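E3 ubiquitin ligase RavN (PDB 5MIY) promotes the transfer of ubiquitin as a Legionella pneumophila effector, probably onto proteins of the infected host cell. Local coordinates at residues Tyr9-Met14 with Ala40-Leu45; Thr24-Val29 with Ile62-Leu67; Lys58-Pro63 with Thr103-Phe108. All blocks are in the same frame, centred on the assembly; numbering follows the deposited sequence.

How the contacts relate
The three contacts surround one antiparallel sheet, in which strand 25-32 lies between 35-41 and 58-61, and 106-107 follows 58-61 at the far edge. Contact 1 brings the separate hairpin of 8-11 and 16-19 against the end of 35-41. Contact 2, about 12 Å away between centres, joins 25-32 to the start of helix 64-68; contact 3, about 10 Å from contact 2 and 16 Å from contact 1, adds the last strand. Along the chain, contacts 1 and 2 interleave; contact 3 opens after contact 1 closes and shares Ile62 and Pro63 with contact 2. Probable bonds Ile41 N-Ile25 O and Leu28 N-Trp60 O, with Leu45 packed on Tyr59 and Phe108, tie all three directly together.

Contact 1: Tyr9-Met14 with Ala40-Leu45; sequences YFDPIM and AISSGL. With SO4 (sulfate ion), chain D; EDO (1,2-ethanediol), chain I.
Tyr9 lays one face of its ring over the methyl of Ala40, and the rest of the side chain runs on along the backbone toward Ser42. Its CB starts 4.0 Å from Ala40 CB. At CG the distance to the same methyl falls to 3.6 Å, and the methyl sits over the face, displaced toward the rim, in a CH-pi contact. With chi1 at 65°, CG stands between the backbone N and the carbonyl carbon, which turns the ring over Ala40 of strand 35-41. CD2 meets the carbonyl oxygen as well, 3.3 Å from Ala40 O, and CE2 follows close behind it. At the tip, OH lies 3.4 Å from Ser42 CA; Ser42 N is near the ring plane, but its angle to OH is too poor for a hydrogen bond.

That N-H goes to Asp11 instead, reaching OD1 at 3.1 Å, while Ser42 OG gives its proton to Asp11 OD2 at 2.7 Å. The same carboxylate closes an Asx turn, since OD1 also accepts from Ile13 N, and OD2 takes Met14 N. Each oxygen is gripped by two donors from opposite faces of the carboxylate plane, so the group can hardly rotate, and four N-H or O-H groups would spread its negative charge. Asp11 therefore both shapes the bend where strand 8-11 ends and ties the small hairpin of 8-11 and 16-19 to the end of strand 35-41.

Within the turn, Pro12 CG meets Ile41 CG2 at 3.6 Å, the two side chains crossing at about a right angle, and Ile13 reaches over Ser42 to lay CD1 3.5 Å from the carbonyl oxygen, Ser43 O. Past Ser43, Gly44 N donates to a sulfate, probably from the crystallisation liquor, that His47 ND1 and Glu46 N also hold.

Contact 2: Thr24-Val29 with Ile62-Leu67; sequences TIVYLV and IPAKSL. With EDO (1,2-ethanediol), chain H.
Val26 and Ile62 share the one direct hydrogen bond of this contact: Ile62 N donates to Val26 O at 3.2 Å, fairly straight at 162°, with the N standing above the carbonyl plane. A water continues the pairing where the two backbones part. It accepts from Val26 N at 3.0 Å and donates to Ile62 O at 2.6 Å, so polar backbone atoms in a buried place still have partners. It also donates to O1 of an ethanediol, probably from the crystallisation liquor, and Ala64 N donates a hydrogen bond to that same O1.

The apolar part is centred on Val26, whose two methyls both face Leu67 CD2. CG1 lies anti to the backbone N (chi1 -176°) and touches Ile62 CB at 4.1 Å and Leu67 CD2 at 3.9 Å. CG2 rests 4.0 Å from Ala64 CA. Ile62 also packs against Phe96 of helix 89-96. Separately, Ala64 CB sits 3.6 Å from a carbonyl oxygen, Thr24 O.

Pro63 holds the N-cap position, and the whole is a strand-to-helix connection: the chain leaving strand 58-61 turns into a short helix packed against the neighbouring antiparallel strand, consistent with a U-box-like domain.

Contact 3: Lys58-Pro63 with Thr103-Phe108; sequences KYWPIP and TEPKQF. With SO4 (sulfate ion), chain F.
Tyr59 and Lys106 form the antiparallel hydrogen-bonded pair that adds strand 106-107 to strand 58-61. Tyr59 N donates to Lys106 O at 2.9 Å, and Lys106 N returns a bond to Tyr59 O at 2.8 Å. Beside them Lys58 and Gln107 are a non-hydrogen-bonded pair, and Lys58 CA leans on Lys106 O at 3.2 Å in a CA-H...O contact. A third hydrogen bond comes from a side chain: Trp60 NE1 points in its ring plane to Thr103 O at 3.0 Å, meeting that oxygen from above the carbonyl plane.

Three contacts involve aromatic faces. Pro105 lies alongside Trp60, its CB over the five-membered ring, 3.7 Å from the centroid. Lys106 CB covers one face of Tyr59. The edge of Tyr59 in turn meets the face of Phe108, CD1 coming 3.6 Å from CE2, an edge-to-face pair with the planes inclined at 51°. Tyr59 OH goes to an ethanediol that also binds Leu45 O.

At the outer end, Lys58 bends at chi4 and brings NZ within 3.3 Å of Gln107 OE1, while its backbone N reaches a sulfate held also by Glu57 N; this ion and the ethanediol are probably from the crystallisation liquor. Phe108 pairs through its backbone with Glu57, and the two backbone bonds between the segments are supplemented by aromatic packing and the indole N-H, which, with Pro105 over the ring face, would limit how far Trp60 can turn.

Contact 1: Tyr9-Met14 with Ala40-Leu45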
loop_
_atom_site.group_PDB
_atom_site.type_symbol
_atom_site.label_atom_id
_atom_site.label_comp_id
_atom_site.label_asym_id
_atom_site.label_seq_id
_atom_site.Cartn_x
_atom_site.Cartn_y
_atom_site.Cartn_z
ATOM N N TYR A 9 -1.214 8.507 7.550
ATOM C CA TYR A 9 -1.756 7.176 7.354
ATOM C C TYR A 9 -1.401 6.333 8.569
ATOM O O TYR A 9 -0.375 6.557 9.215
ATOM C CB TYR A 9 -1.209 6.520 6.074
ATOM C CG TYR A 9 0.289 6.247 6.087
ATOM C CD1 TYR A 9 1.209 7.276 5.869
ATOM C CD2 TYR A 9 0.782 4.953 6.300
ATOM C CE1 TYR A 9 2.578 7.027 5.867
ATOM C CE2 TYR A 9 2.143 4.695 6.294
ATOM C CZ TYR A 9 3.037 5.731 6.084
ATOM O OH TYR A 9 4.393 5.470 6.093
ATOM N N PHE A 10 -2.269 5.373 8.889
ATOM C CA PHE A 10 -1.973 4.408 9.946
ATOM C C PHE A 10 -1.025 3.362 9.377
ATOM O O PHE A 10 -1.445 2.453 8.657
ATOM C CB PHE A 10 -3.242 3.757 10.479
ATOM C CG PHE A 10 -3.003 2.871 11.672
ATOM C CD1 PHE A 10 -2.835 3.424 12.931
ATOM C CD2 PHE A 10 -2.918 1.490 11.530
ATOM C CE1 PHE A 10 -2.601 2.618 14.037
ATOM C CE2 PHE A 10 -2.691 0.680 12.629
ATOM C CZ PHE A 10 -2.531 1.242 13.884
ATOM N N ASP A 11 0.253 3.476 9.711
ATOM C CA ASP A 11 1.259 2.595 9.135
ATOM C C ASP A 11 1.129 1.204 9.734
ATOM O O ASP A 11 1.318 1.047 10.949
ATOM C CB ASP A 11 2.662 3.148 9.387
ATOM C CG ASP A 11 3.760 2.207 8.905
ATOM O OD1 ASP A 11 3.563 1.515 7.885
ATOM O OD2 ASP A 11 4.828 2.158 9.551
ATOM N N PRO A 12 0.818 0.173 8.942
ATOM C CA PRO A 12 0.719 -1.173 9.529
ATOM C C PRO A 12 2.047 -1.691 10.037
ATOM O O PRO A 12 2.062 -2.533 10.947
ATOM C CB PRO A 12 0.196 -2.030 8.370
ATOM C CG PRO A 12 0.674 -1.312 7.137
ATOM C CD PRO A 12 0.636 0.158 7.479
ATOM N N ILE A 13 3.161 -1.220 9.473
ATOM C CA ILE A 13 4.475 -1.714 9.883
ATOM C C ILE A 13 4.727 -1.387 11.349
ATOM O O ILE A 13 5.036 -2.271 12.157
ATOM C CB ILE A 13 5.576 -1.137 8.972
ATOM C CG1 ILE A 13 5.242 -1.374 7.488
ATOM C CG2 ILE A 13 6.925 -1.738 9.313
ATOM C CD1 ILE A 13 5.312 -2.844 7.046
ATOM N N MET A 14 4.576 -0.113 11.723
ATOM C CA MET A 14 4.814 0.310 13.098
ATOM C C MET A 14 3.534 0.474 13.911
ATOM O O MET A 14 3.617 0.714 15.120
ATOM C CB MET A 14 5.622 1.602 13.125
ATOM C CG MET A 14 6.898 1.540 12.315
ATOM S SD MET A 14 7.967 0.208 12.872
ATOM C CE MET A 14 8.324 0.737 14.553
ATOM N N ALA A 40 -0.873 2.439 2.281
ATOM C CA ALA A 40 0.381 3.151 2.474
ATOM C C ALA A 40 1.182 2.445 3.560
ATOM O O ALA A 40 0.637 2.126 4.622
ATOM C CB ALA A 40 0.133 4.609 2.857
ATOM N N ILE A 41 2.463 2.190 3.292
ATOM C CA ILE A 41 3.346 1.536 4.260
ATOM C C ILE A 41 4.676 2.279 4.305
ATOM O O ILE A 41 5.077 2.935 3.337
ATOM C CB ILE A 41 3.559 0.033 3.940
ATOM C CG1 ILE A 41 4.322 -0.167 2.623
ATOM C CG2 ILE A 41 2.220 -0.698 3.902
ATOM C CD1 ILE A 41 4.478 -1.650 2.223
ATOM N N SER A 42 5.346 2.212 5.461
ATOM C CA SER A 42 6.603 2.936 5.599
ATOM C C SER A 42 7.761 2.189 4.952
ATOM O O SER A 42 8.742 2.815 4.540
ATOM C CB SER A 42 6.910 3.224 7.080
ATOM O OG SER A 42 6.921 2.046 7.884
ATOM N N SER A 43 7.665 0.866 4.846
ATOM C CA SER A 43 8.711 0.046 4.249
ATOM C C SER A 43 8.092 -1.285 3.846
ATOM O O SER A 43 6.973 -1.607 4.241
ATOM C CB SER A 43 9.866 -0.194 5.226
ATOM O OG SER A 43 9.425 -1.013 6.295
ATOM N N GLY A 44 8.838 -2.060 3.063
ATOM C CA GLY A 44 8.528 -3.469 2.880
ATOM C C GLY A 44 8.077 -3.900 1.500
ATOM O O GLY A 44 7.822 -5.091 1.307
ATOM N N LEU A 45 7.961 -2.992 0.532
ATOM C CA LEU A 45 7.404 -3.387 -0.762
ATOM C C LEU A 45 8.205 -4.519 -1.409
ATOM O O LEU A 45 7.629 -5.403 -2.060
ATOM C CB LEU A 45 7.329 -2.181 -1.697
ATOM C CG LEU A 45 6.516 -2.395 -2.983
ATOM C CD1 LEU A 45 5.082 -2.785 -2.647
ATOM C CD2 LEU A 45 6.539 -1.162 -3.874
HETATM S S SO4 D . 11.750 -2.451 0.935
HETATM O O1 SO4 D . 11.249 -3.791 1.206
HETATM O O2 SO4 D . 11.538 -1.602 2.103
HETATM O O3 SO4 D . 10.998 -1.932 -0.201
HETATM O O4 SO4 D . 13.172 -2.491 0.599
HETATM C C1 EDO I . 8.469 -6.287 -6.416
HETATM O O1 EDO I . 8.819 -7.609 -6.004
HETATM C C2 EDO I . 7.985 -5.543 -5.185
HETATM O O2 EDO I . 6.810 -6.186 -4.682
#

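Contact 2: Thr24-Val29 with Ile62-Leu67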
loop_
_atom_site.group_PDB
_atom_site.type_symbol
_atom_site.label_atom_id
_atom_site.label_comp_id
_atom_site.label_asym_id
_atom_site.label_seq_id
_atom_site.Cartn_x
_atom_site.Cartn_y
_atom_site.Cartn_z
ATOM N N THR A 24 6.899 7.731 1.298
ATOM C CA THR A 24 5.895 6.723 1.611
ATOM C C THR A 24 5.672 5.797 0.419
ATOM O O THR A 24 5.633 6.236 -0.733
ATOM C CB THR A 24 4.579 7.411 1.992
ATOM O OG1 THR A 24 4.812 8.338 3.067
ATOM C CG2 THR A 24 3.513 6.391 2.399
ATOM N N ILE A 25 5.528 4.506 0.700
ATOM C CA ILE A 25 5.171 3.525 -0.322
ATOM C C ILE A 25 3.654 3.479 -0.424
ATOM O O ILE A 25 2.962 3.234 0.571
ATOM C CB ILE A 25 5.738 2.136 0.015
ATOM C CG1 ILE A 25 7.268 2.156 0.002
ATOM C CG2 ILE A 25 5.171 1.060 -0.930
ATOM C CD1 ILE A 25 7.872 1.043 0.858
ATOM N N VAL A 26 3.129 3.726 -1.626
ATOM C CA VAL A 26 1.693 3.785 -1.857
ATOM C C VAL A 26 1.343 2.864 -3.019
ATOM O O VAL A 26 2.065 2.807 -4.020
ATOM C CB VAL A 26 1.224 5.234 -2.134
ATOM C CG1 VAL A 26 -0.277 5.272 -2.279
ATOM C CG2 VAL A 26 1.669 6.157 -0.995
ATOM N N TYR A 27 0.238 2.136 -2.875
ATOM C CA TYR A 27 -0.229 1.223 -3.909
ATOM C C TYR A 27 -1.706 0.931 -3.685
ATOM O O TYR A 27 -2.256 1.196 -2.612
ATOM C CB TYR A 27 0.584 -0.084 -3.935
ATOM C CG TYR A 27 0.697 -0.823 -2.601
ATOM C CD1 TYR A 27 -0.277 -1.732 -2.190
ATOM C CD2 TYR A 27 1.793 -0.618 -1.762
ATOM C CE1 TYR A 27 -0.170 -2.413 -0.973
ATOM C CE2 TYR A 27 1.913 -1.300 -0.548
ATOM C CZ TYR A 27 0.929 -2.184 -0.151
ATOM O OH TYR A 27 1.062 -2.843 1.062
ATOM N N LEU A 28 -2.332 0.374 -4.722
ATOM C CA LEU A 28 -3.720 -0.058 -4.698
ATOM C C LEU A 28 -3.799 -1.579 -4.631
ATOM O O LEU A 28 -3.019 -2.278 -5.285
ATOM C CB LEU A 28 -4.452 0.436 -5.952
ATOM C CG LEU A 28 -5.963 0.601 -5.889
ATOM C CD1 LEU A 28 -6.299 1.887 -5.147
ATOM C CD2 LEU A 28 -6.548 0.618 -7.310
ATOM N N VAL A 29 -4.740 -2.092 -3.837
ATOM C CA VAL A 29 -5.079 -3.507 -3.885
ATOM C C VAL A 29 -6.573 -3.634 -4.162
ATOM O O VAL A 29 -7.359 -2.715 -3.916
ATOM C CB VAL A 29 -4.691 -4.273 -2.597
ATOM C CG1 VAL A 29 -3.188 -4.140 -2.318
ATOM C CG2 VAL A 29 -5.520 -3.804 -1.409
ATOM N N ILE A 62 1.225 3.312 -7.093
ATOM C CA ILE A 62 0.721 4.682 -7.203
ATOM C C ILE A 62 1.835 5.590 -6.688
ATOM O O ILE A 62 2.388 5.322 -5.606
ATOM C CB ILE A 62 -0.563 4.873 -6.377
ATOM C CG1 ILE A 62 -1.639 3.855 -6.766
ATOM C CG2 ILE A 62 -1.059 6.317 -6.435
ATOM C CD1 ILE A 62 -2.424 4.211 -8.012
ATOM N N PRO A 63 2.221 6.643 -7.408
ATOM C CA PRO A 63 3.220 7.569 -6.857
ATOM C C PRO A 63 2.677 8.242 -5.605
ATOM O O PRO A 63 1.515 8.648 -5.558
ATOM C CB PRO A 63 3.442 8.576 -7.996
ATOM C CG PRO A 63 2.929 7.877 -9.252
ATOM C CD PRO A 63 1.798 7.017 -8.771
ATOM N N ALA A 64 3.524 8.335 -4.571
ATOM C CA ALA A 64 3.123 9.039 -3.354
ATOM C C ALA A 64 2.618 10.442 -3.667
ATOM O O ALA A 64 1.664 10.923 -3.044
ATOM C CB ALA A 64 4.291 9.112 -2.365
ATOM N N LYS A 65 3.240 11.106 -4.641
ATOM C CA LYS A 65 2.843 12.468 -4.983
ATOM C C LYS A 65 1.382 12.533 -5.410
ATOM O O LYS A 65 0.687 13.510 -5.108
ATOM C CB LYS A 65 3.755 13.010 -6.081
ATOM C CG LYS A 65 3.566 14.494 -6.367
ATOM C CD LYS A 65 3.694 14.783 -7.855
ATOM C CE LYS A 65 3.427 16.249 -8.173
ATOM N NZ LYS A 65 4.651 17.083 -8.081
ATOM N N SER A 66 0.890 11.493 -6.094
ATOM C CA SER A 66 -0.505 11.487 -6.530
ATOM C C SER A 66 -1.461 11.460 -5.344
ATOM O O SER A 66 -2.477 12.174 -5.347
ATOM C CB SER A 66 -0.772 10.300 -7.454
ATOM O OG SER A 66 0.088 10.333 -8.576
ATOM N N LEU A 67 -1.155 10.649 -4.322
ATOM C CA LEU A 67 -1.985 10.619 -3.123
ATOM C C LEU A 67 -1.889 11.937 -2.357
ATOM O O LEU A 67 -2.910 12.468 -1.908
ATOM C CB LEU A 67 -1.587 9.444 -2.226
ATOM C CG LEU A 67 -2.413 9.246 -0.955
ATOM C CD1 LEU A 67 -3.871 8.973 -1.285
ATOM C CD2 LEU A 67 -1.831 8.090 -0.133
HETATM C C1 EDO H . 7.246 7.728 -5.476
HETATM O O1 EDO H . 6.285 7.033 -4.676
HETATM C C2 EDO H . 7.992 6.734 -6.351
HETATM O O2 EDO H . 7.032 5.873 -6.975
HETATM O O HOH W 1 4.504 4.807 -4.101
#

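Contact 3: Lys58-Pro63 with Thr103-Phe108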
loop_
_atom_site.group_PDB
_atom_site.type_symbol
_atom_site.label_atom_id
_atom_site.label_comp_id
_atom_site.label_asym_id
_atom_site.label_seq_id
_atom_site.Cartn_x
_atom_site.Cartn_y
_atom_site.Cartn_z
ATOM N N LYS A 58 -1.273 -9.155 -5.091
ATOM C CA LYS A 58 -1.172 -8.318 -6.277
ATOM C C LYS A 58 -1.487 -6.880 -5.897
ATOM O O LYS A 58 -2.356 -6.630 -5.056
ATOM C CB LYS A 58 -2.132 -8.799 -7.372
ATOM C CG LYS A 58 -1.952 -10.263 -7.761
ATOM C CD LYS A 58 -2.685 -10.589 -9.057
ATOM C CE LYS A 58 -2.346 -11.995 -9.552
ATOM N NZ LYS A 58 -0.876 -12.219 -9.697
ATOM N N TYR A 59 -0.779 -5.934 -6.512
ATOM C CA TYR A 59 -0.999 -4.525 -6.224
ATOM C C TYR A 59 -0.698 -3.696 -7.464
ATOM O O TYR A 59 0.007 -4.137 -8.377
ATOM C CB TYR A 59 -0.136 -4.043 -5.046
ATOM C CG TYR A 59 1.346 -4.048 -5.341
ATOM C CD1 TYR A 59 2.115 -5.185 -5.114
ATOM C CD2 TYR A 59 1.984 -2.916 -5.838
ATOM C CE1 TYR A 59 3.456 -5.204 -5.387
ATOM C CE2 TYR A 59 3.343 -2.925 -6.107
ATOM C CZ TYR A 59 4.071 -4.077 -5.877
ATOM O OH TYR A 59 5.425 -4.109 -6.134
ATOM N N TRP A 60 -1.228 -2.473 -7.474
ATOM C CA TRP A 60 -0.965 -1.503 -8.526
ATOM C C TRP A 60 -0.210 -0.338 -7.899
ATOM O O TRP A 60 -0.759 0.335 -7.014
ATOM C CB TRP A 60 -2.272 -1.018 -9.173
ATOM C CG TRP A 60 -3.009 -2.086 -9.970
ATOM C CD1 TRP A 60 -2.907 -2.330 -11.309
ATOM C CD2 TRP A 60 -3.949 -3.046 -9.461
ATOM N NE1 TRP A 60 -3.730 -3.375 -11.667
ATOM C CE2 TRP A 60 -4.376 -3.835 -10.550
ATOM C CE3 TRP A 60 -4.466 -3.315 -8.189
ATOM C CZ2 TRP A 60 -5.294 -4.878 -10.404
ATOM C CZ3 TRP A 60 -5.377 -4.344 -8.045
ATOM C CH2 TRP A 60 -5.788 -5.113 -9.152
ATOM N N PRO A 61 1.037 -0.074 -8.287
ATOM C CA PRO A 61 1.772 1.045 -7.690
ATOM C C PRO A 61 1.164 2.390 -8.054
ATOM O O PRO A 61 0.661 2.593 -9.160
ATOM C CB PRO A 61 3.184 0.900 -8.276
ATOM C CG PRO A 61 3.016 0.053 -9.492
ATOM C CD PRO A 61 1.869 -0.861 -9.212
ATOM N N ILE A 62 1.225 3.312 -7.093
ATOM C CA ILE A 62 0.721 4.682 -7.203
ATOM C C ILE A 62 1.835 5.590 -6.688
ATOM O O ILE A 62 2.388 5.322 -5.606
ATOM C CB ILE A 62 -0.563 4.873 -6.377
ATOM C CG1 ILE A 62 -1.639 3.855 -6.766
ATOM C CG2 ILE A 62 -1.059 6.317 -6.435
ATOM C CD1 ILE A 62 -2.424 4.211 -8.012
ATOM N N PRO A 63 2.221 6.643 -7.408
ATOM C CA PRO A 63 3.220 7.569 -6.857
ATOM C C PRO A 63 2.677 8.242 -5.605
ATOM O O PRO A 63 1.515 8.648 -5.558
ATOM C CB PRO A 63 3.442 8.576 -7.996
ATOM C CG PRO A 63 2.929 7.877 -9.252
ATOM C CD PRO A 63 1.798 7.017 -8.771
ATOM N N THR A 103 -4.897 -2.951 -16.456
ATOM C CA THR A 103 -3.466 -2.792 -16.241
ATOM C C THR A 103 -2.968 -3.988 -15.444
ATOM O O THR A 103 -3.610 -4.401 -14.477
ATOM C CB THR A 103 -3.144 -1.487 -15.495
ATOM O OG1 THR A 103 -3.677 -0.374 -16.225
ATOM C CG2 THR A 103 -1.630 -1.298 -15.333
ATOM N N GLU A 104 -1.847 -4.549 -15.862
ATOM C CA GLU A 104 -1.323 -5.722 -15.182
ATOM C C GLU A 104 -0.786 -5.286 -13.828
ATOM O O GLU A 104 0.045 -4.371 -13.775
ATOM C CB GLU A 104 -0.227 -6.379 -16.008
ATOM C CG GLU A 104 0.245 -7.714 -15.459
ATOM C CD GLU A 104 0.678 -8.662 -16.557
ATOM O OE1 GLU A 104 1.061 -8.180 -17.644
ATOM O OE2 GLU A 104 0.620 -9.889 -16.338
ATOM N N PRO A 105 -1.250 -5.863 -12.722
ATOM C CA PRO A 105 -0.670 -5.522 -11.419
ATOM C C PRO A 105 0.714 -6.130 -11.278
ATOM O O PRO A 105 1.133 -6.996 -12.050
ATOM C CB PRO A 105 -1.654 -6.130 -10.414
ATOM C CG PRO A 105 -2.277 -7.283 -11.166
ATOM C CD PRO A 105 -2.350 -6.840 -12.605
ATOM N N LYS A 106 1.437 -5.642 -10.278
ATOM C CA LYS A 106 2.649 -6.292 -9.810
ATOM C C LYS A 106 2.292 -7.283 -8.710
ATOM O O LYS A 106 1.154 -7.343 -8.238
ATOM C CB LYS A 106 3.660 -5.254 -9.324
ATOM C CG LYS A 106 4.046 -4.253 -10.390
ATOM C CD LYS A 106 5.421 -3.675 -10.142
ATOM C CE LYS A 106 6.097 -3.308 -11.455
ATOM N NZ LYS A 106 7.576 -3.525 -11.397
ATOM N N GLN A 107 3.277 -8.084 -8.311
ATOM C CA GLN A 107 3.075 -9.116 -7.302
ATOM C C GLN A 107 4.128 -8.969 -6.220
ATOM O O GLN A 107 5.297 -8.725 -6.525
ATOM C CB GLN A 107 3.168 -10.516 -7.897
ATOM C CG GLN A 107 1.898 -11.334 -7.791
ATOM C CD GLN A 107 2.136 -12.799 -8.103
ATOM O OE1 GLN A 107 2.298 -13.176 -9.262
ATOM N NE2 GLN A 107 2.168 -13.632 -7.067
ATOM N N PHE A 108 3.703 -9.095 -4.964
ATOM C CA PHE A 108 4.667 -9.152 -3.872
ATOM C C PHE A 108 5.595 -10.337 -4.089
ATOM O O PHE A 108 5.191 -11.372 -4.629
ATOM C CB PHE A 108 3.952 -9.267 -2.522
ATOM C CG PHE A 108 3.357 -7.968 -2.039
ATOM C CD1 PHE A 108 4.129 -7.043 -1.347
ATOM C CD2 PHE A 108 2.023 -7.668 -2.283
ATOM C CE1 PHE A 108 3.574 -5.837 -0.906
ATOM C CE2 PHE A 108 1.465 -6.471 -1.846
ATOM C CZ PHE A 108 2.243 -5.556 -1.151
HETATM S S SO4 F . -4.590 -11.562 -4.656
HETATM O O1 SO4 F . -3.674 -11.989 -3.604
HETATM O O2 SO4 F . -5.964 -11.801 -4.224
HETATM O O3 SO4 F . -4.326 -12.331 -5.872
HETATM O O4 SO4 F . -4.404 -10.138 -4.926
#